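PDB 6RIW: ORF10 from Moritella marina, which probably condenses acyl and malonyl units in polyunsaturated fatty acid synthesis, this chain being the ketosynthase-chain length factor didomain of a longer synthase protein. Local coordinates for residues A[244-256]-A[391-403]. Residues are numbered along the deposited sequence; the frame is centred on the assembly and turned at random.
Sequences NNVHAPFDQNSQG and PATINLKQPLQSK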
loop_
_atom_site.group_PDB
_atom_site.type_symbol
_atom_site.label_atom_id
_atom_site.label_comp_id
_atom_site.label_asym_id
_atom_site.label_seq_id
_atom_site.Cartn_x
_atom_site.Cartn_y
_atom_site.Cartn_z
ATOM N N ASN A 244 19.713 19.228 -15.034
ATOM C CA ASN A 244 19.879 19.609 -16.433
ATOM C C ASN A 244 18.696 19.191 -17.311
ATOM O O ASN A 244 18.792 19.253 -18.540
ATOM C CB ASN A 244 21.189 19.032 -16.981
ATOM C CG ASN A 244 21.157 17.521 -17.123
ATOM O OD1 ASN A 244 20.209 16.860 -16.685
ATOM N ND2 ASN A 244 22.196 16.966 -17.741
ATOM N N ASN A 245 17.599 18.737 -16.704
ATOM C CA ASN A 245 16.392 18.302 -17.417
ATOM C C ASN A 245 16.647 17.122 -18.355
ATOM O O ASN A 245 15.874 16.888 -19.288
ATOM C CB ASN A 245 15.746 19.468 -18.180
ATOM C CG ASN A 245 14.239 19.310 -18.337
ATOM O OD1 ASN A 245 13.723 19.307 -19.455
ATOM N ND2 ASN A 245 13.528 19.179 -17.218
ATOM N N VAL A 246 17.702 16.342 -18.111
ATOM C CA VAL A 246 18.003 15.158 -18.912
ATOM C C VAL A 246 17.635 13.914 -18.102
ATOM O O VAL A 246 18.310 13.571 -17.120
ATOM C CB VAL A 246 19.475 15.108 -19.351
ATOM C CG1 VAL A 246 19.761 13.818 -20.092
ATOM C CG2 VAL A 246 19.797 16.308 -20.238
ATOM N N HIS A 247 16.581 13.225 -18.540
ATOM C CA HIS A 247 16.172 11.923 -18.002
ATOM C C HIS A 247 16.463 10.884 -19.081
ATOM O O HIS A 247 15.715 10.764 -20.055
ATOM C CB HIS A 247 14.695 11.929 -17.605
ATOM C CG HIS A 247 14.091 10.561 -17.527
ATOM N ND1 HIS A 247 14.527 9.599 -16.635
ATOM C CD2 HIS A 247 13.096 9.987 -18.245
ATOM C CE1 HIS A 247 13.820 8.492 -16.805
ATOM N NE2 HIS A 247 12.951 8.699 -17.779
ATOM N N ALA A 248 17.547 10.132 -18.909
ATOM C CA ALA A 248 18.046 9.260 -19.973
ATOM C C ALA A 248 18.699 8.037 -19.357
ATOM O O ALA A 248 19.917 8.013 -19.124
ATOM C CB ALA A 248 19.032 9.998 -20.874
ATOM N N PRO A 249 17.916 6.995 -19.086
ATOM C CA PRO A 249 18.480 5.785 -18.467
ATOM C C PRO A 249 19.676 5.268 -19.257
ATOM O O PRO A 249 19.637 5.185 -20.485
ATOM C CB PRO A 249 17.310 4.792 -18.495
ATOM C CG PRO A 249 16.082 5.670 -18.502
ATOM C CD PRO A 249 16.467 6.877 -19.337
ATOM N N PHE A 250 20.746 4.942 -18.533
ATOM C CA PHE A 250 22.033 4.415 -18.999
ATOM C C PHE A 250 22.932 5.500 -19.599
ATOM O O PHE A 250 24.076 5.189 -19.960
ATOM C CB PHE A 250 21.886 3.282 -20.027
ATOM C CG PHE A 250 21.367 1.996 -19.446
ATOM C CD1 PHE A 250 22.000 1.404 -18.369
ATOM C CD2 PHE A 250 20.244 1.386 -19.980
ATOM C CE1 PHE A 250 21.533 0.204 -17.829
ATOM C CE2 PHE A 250 19.768 0.190 -19.446
ATOM C CZ PHE A 250 20.421 -0.393 -18.362
ATOM N N ASP A 251 22.471 6.742 -19.728
ATOM C CA ASP A 251 23.256 7.777 -20.396
ATOM C C ASP A 251 24.094 8.554 -19.388
ATOM O O ASP A 251 23.623 8.894 -18.302
ATOM C CB ASP A 251 22.348 8.735 -21.177
ATOM C CG ASP A 251 23.141 9.668 -22.099
ATOM O OD1 ASP A 251 23.701 10.665 -21.591
ATOM O OD2 ASP A 251 23.206 9.398 -23.320
ATOM N N GLN A 252 25.354 8.831 -19.768
ATOM C CA GLN A 252 26.272 9.559 -18.895
ATOM C C GLN A 252 25.715 10.909 -18.455
ATOM O O GLN A 252 26.057 11.395 -17.370
ATOM C CB GLN A 252 27.617 9.789 -19.600
ATOM C CG GLN A 252 28.438 8.551 -19.876
ATOM C CD GLN A 252 29.734 8.887 -20.611
ATOM O OE1 GLN A 252 30.309 9.958 -20.410
ATOM N NE2 GLN A 252 30.183 7.982 -21.482
ATOM N N ASN A 253 24.879 11.540 -19.275
ATOM C CA ASN A 253 24.417 12.897 -18.994
ATOM C C ASN A 253 23.124 12.940 -18.182
ATOM O O ASN A 253 22.689 14.034 -17.798
ATOM C CB ASN A 253 24.212 13.677 -20.305
ATOM C CG ASN A 253 25.459 13.694 -21.180
ATOM O OD1 ASN A 253 26.425 14.401 -20.885
ATOM N ND2 ASN A 253 25.441 12.914 -22.266
ATOM N N SER A 254 22.505 11.786 -17.931
ATOM C CA SER A 254 21.284 11.734 -17.134
ATOM C C SER A 254 21.554 12.210 -15.715
ATOM O O SER A 254 22.530 11.797 -15.080
ATOM C CB SER A 254 20.734 10.304 -17.099
ATOM O OG SER A 254 19.408 10.278 -16.564
ATOM N N GLN A 255 20.679 13.070 -15.196
ATOM C CA GLN A 255 20.849 13.531 -13.823
ATOM C C GLN A 255 19.679 13.188 -12.904
ATOM O O GLN A 255 19.635 13.684 -11.775
ATOM C CB GLN A 255 21.115 15.035 -13.808
ATOM C CG GLN A 255 22.486 15.362 -14.368
ATOM C CD GLN A 255 22.863 16.811 -14.190
ATOM O OE1 GLN A 255 22.020 17.649 -13.850
ATOM N NE2 GLN A 255 24.137 17.122 -14.427
ATOM N N GLY A 256 18.755 12.339 -13.336
ATOM C CA GLY A 256 17.587 12.064 -12.524
ATOM C C GLY A 256 16.535 11.331 -13.326
ATOM O O GLY A 256 16.771 10.888 -14.455
ATOM N N PRO A 391 13.398 -3.873 -28.860
ATOM C CA PRO A 391 13.317 -2.434 -29.137
ATOM C C PRO A 391 14.452 -1.655 -28.486
ATOM O O PRO A 391 15.114 -2.104 -27.546
ATOM C CB PRO A 391 11.961 -2.024 -28.541
ATOM C CG PRO A 391 11.217 -3.321 -28.322
ATOM C CD PRO A 391 12.251 -4.369 -28.086
ATOM N N ALA A 392 14.656 -0.448 -28.999
ATOM C CA ALA A 392 15.680 0.449 -28.497
ATOM C C ALA A 392 15.323 1.015 -27.121
ATOM O O ALA A 392 14.151 1.133 -26.744
ATOM C CB ALA A 392 15.878 1.614 -29.467
ATOM N N THR A 393 16.367 1.378 -26.379
ATOM C CA THR A 393 16.268 2.362 -25.307
ATOM C C THR A 393 16.497 3.726 -25.948
ATOM O O THR A 393 17.517 3.930 -26.614
ATOM C CB THR A 393 17.305 2.089 -24.219
ATOM O OG1 THR A 393 17.056 0.814 -23.608
ATOM C CG2 THR A 393 17.305 3.187 -23.160
ATOM N N ILE A 394 15.549 4.649 -25.773
ATOM C CA ILE A 394 15.617 5.932 -26.465
ATOM C C ILE A 394 16.460 6.924 -25.670
ATOM O O ILE A 394 16.714 6.750 -24.476
ATOM C CB ILE A 394 14.210 6.493 -26.744
ATOM C CG1 ILE A 394 13.527 6.931 -25.451
ATOM C CG2 ILE A 394 13.369 5.463 -27.485
ATOM C CD1 ILE A 394 12.286 7.773 -25.682
ATOM N N ASN A 395 16.903 7.987 -26.360
ATOM C CA ASN A 395 17.648 9.117 -25.791
ATOM C C ASN A 395 19.008 8.722 -25.239
ATOM O O ASN A 395 19.591 9.452 -24.421
ATOM C CB ASN A 395 16.853 9.842 -24.701
ATOM C CG ASN A 395 15.551 10.413 -25.220
ATOM O OD1 ASN A 395 14.521 10.363 -24.538
ATOM N ND2 ASN A 395 15.581 10.938 -26.444
ATOM N N LEU A 396 19.531 7.585 -25.666
ATOM C CA LEU A 396 20.793 7.063 -25.155
ATOM C C LEU A 396 21.864 7.369 -26.200
ATOM O O LEU A 396 21.933 6.709 -27.235
ATOM C CB LEU A 396 20.655 5.571 -24.880
ATOM C CG LEU A 396 21.878 4.786 -24.428
ATOM C CD1 LEU A 396 22.291 5.238 -23.057
ATOM C CD2 LEU A 396 21.551 3.300 -24.448
ATOM N N LYS A 397 22.682 8.388 -25.934
ATOM C CA LYS A 397 23.705 8.853 -26.874
ATOM C C LYS A 397 25.128 8.577 -26.416
ATOM O O LYS A 397 25.985 8.230 -27.240
ATOM C CB LYS A 397 23.557 10.364 -27.113
ATOM C CG LYS A 397 22.129 10.867 -27.288
ATOM C CD LYS A 397 21.522 10.349 -28.568
ATOM C CE LYS A 397 20.318 11.195 -28.988
ATOM N NZ LYS A 397 19.689 10.617 -30.226
ATOM N N GLN A 398 25.411 8.756 -25.124
ATOM C CA GLN A 398 26.733 8.505 -24.549
ATOM C C GLN A 398 26.574 7.564 -23.360
ATOM O O GLN A 398 26.392 8.011 -22.220
ATOM C CB GLN A 398 27.413 9.811 -24.146
ATOM C CG GLN A 398 27.862 10.640 -25.357
ATOM C CD GLN A 398 28.143 12.087 -25.011
ATOM O OE1 GLN A 398 27.701 12.591 -23.972
ATOM N NE2 GLN A 398 28.868 12.776 -25.888
ATOM N N PRO A 399 26.665 6.255 -23.587
ATOM C CA PRO A 399 26.307 5.287 -22.537
ATOM C C PRO A 399 27.334 5.174 -21.418
ATOM O O PRO A 399 28.541 5.313 -21.623
ATOM C CB PRO A 399 26.200 3.961 -23.300
ATOM C CG PRO A 399 26.142 4.329 -24.753
ATOM C CD PRO A 399 26.885 5.613 -24.889
ATOM N N LEU A 400 26.837 4.875 -20.216
ATOM C CA LEU A 400 27.730 4.524 -19.123
ATOM C C LEU A 400 28.410 3.190 -19.416
ATOM O O LEU A 400 28.014 2.440 -20.311
ATOM C CB LEU A 400 26.975 4.426 -17.796
ATOM C CG LEU A 400 26.138 5.602 -17.288
ATOM C CD1 LEU A 400 25.124 5.082 -16.280
ATOM C CD2 LEU A 400 27.010 6.660 -16.655
ATOM N N GLN A 401 29.458 2.897 -18.651
ATOM C CA GLN A 401 29.999 1.548 -18.580
ATOM C C GLN A 401 30.017 1.109 -17.122
ATOM O O GLN A 401 29.996 1.941 -16.211
ATOM C CB GLN A 401 31.408 1.463 -19.178
ATOM C CG GLN A 401 32.480 1.815 -18.175
ATOM C CD GLN A 401 33.847 1.992 -18.812
ATOM O OE1 GLN A 401 34.060 1.615 -19.964
ATOM N NE2 GLN A 401 34.776 2.576 -18.061
ATOM N N SER A 402 30.024 -0.209 -16.901
ATOM C CA SER A 402 30.051 -0.703 -15.528
ATOM C C SER A 402 31.393 -0.359 -14.874
ATOM O O SER A 402 32.327 0.130 -15.521
ATOM C CB SER A 402 29.799 -2.215 -15.466
ATOM O OG SER A 402 30.622 -2.949 -16.359
ATOM N N LYS A 403 31.480 -0.617 -13.567
ATOM C CA LYS A 403 32.658 -0.208 -12.804
ATOM C C LYS A 403 33.961 -0.637 -13.479
ATOM O O LYS A 403 34.892 0.164 -13.601
ATOM C CB LYS A 403 32.584 -0.768 -11.381
ATOM C CG LYS A 403 33.649 -0.217 -10.432
ATOM C CD LYS A 403 33.530 -0.821 -9.032
ATOM C CE LYS A 403 34.826 -0.633 -8.235
ATOM N NZ LYS A 403 34.685 0.318 -7.079
HETATM O O HOH W 1 14.602 9.048 -21.935
HETATM O O HOH W 2 18.441 7.045 -22.270
#
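D251 OD2 accepts two successive backbone N-H groups, K397 N at 2.9 Å nearly in line with its C-O bond and Q398 N from above the carboxylate plane. Two loops of the thiolase-fold ketosynthase domain meet here: residues 244-256, which lead into strand 259-270, and residues 391-403, which follow strand 389-390. A single beta bridge pairs D251 with P399; its evidence is the two nearly straight bonds around it, L400 N to F250 O and Q252 N to Q398 O, each 2.8 Å. The carboxylate reaches the opposing backbone because CG stands anti to the backbone N (chi1 -169°). Its second oxygen, OD1, takes N253 N on the anti side, closing an Asx turn, and N253 ND2 on the syn lone pair, so four N-H groups fix its rotation. Replacing D251 with an alanine would probably leave K397 N and Q398 N without their shared acceptor, remove the acceptor that N253 N uses in the Asx turn, and leave the N253 amide with Q398 OE1 as its remaining partner in this contact.

N253 ND2 also gives a hydrogen to Q398 OE1 at 2.8 Å, in the plane of its own amide, although the two amide planes lie 38° apart. Alongside, the extended Q252 chain carries NE2 to P399 O at 3.1 Å, above the carbonyl plane.

Apolar contacts flank the bridge. L396 CD1 packs 3.6 Å from F250 CB, while L400 CD2 lies against Q252 CA; L400 also touches L343 of helix 336-350. F250 N bonds D339 OD2, tying the type II turn 248-251 to that same helix. Near I394, one water donates to both P249 O and I394 O, each 2.8 Å away.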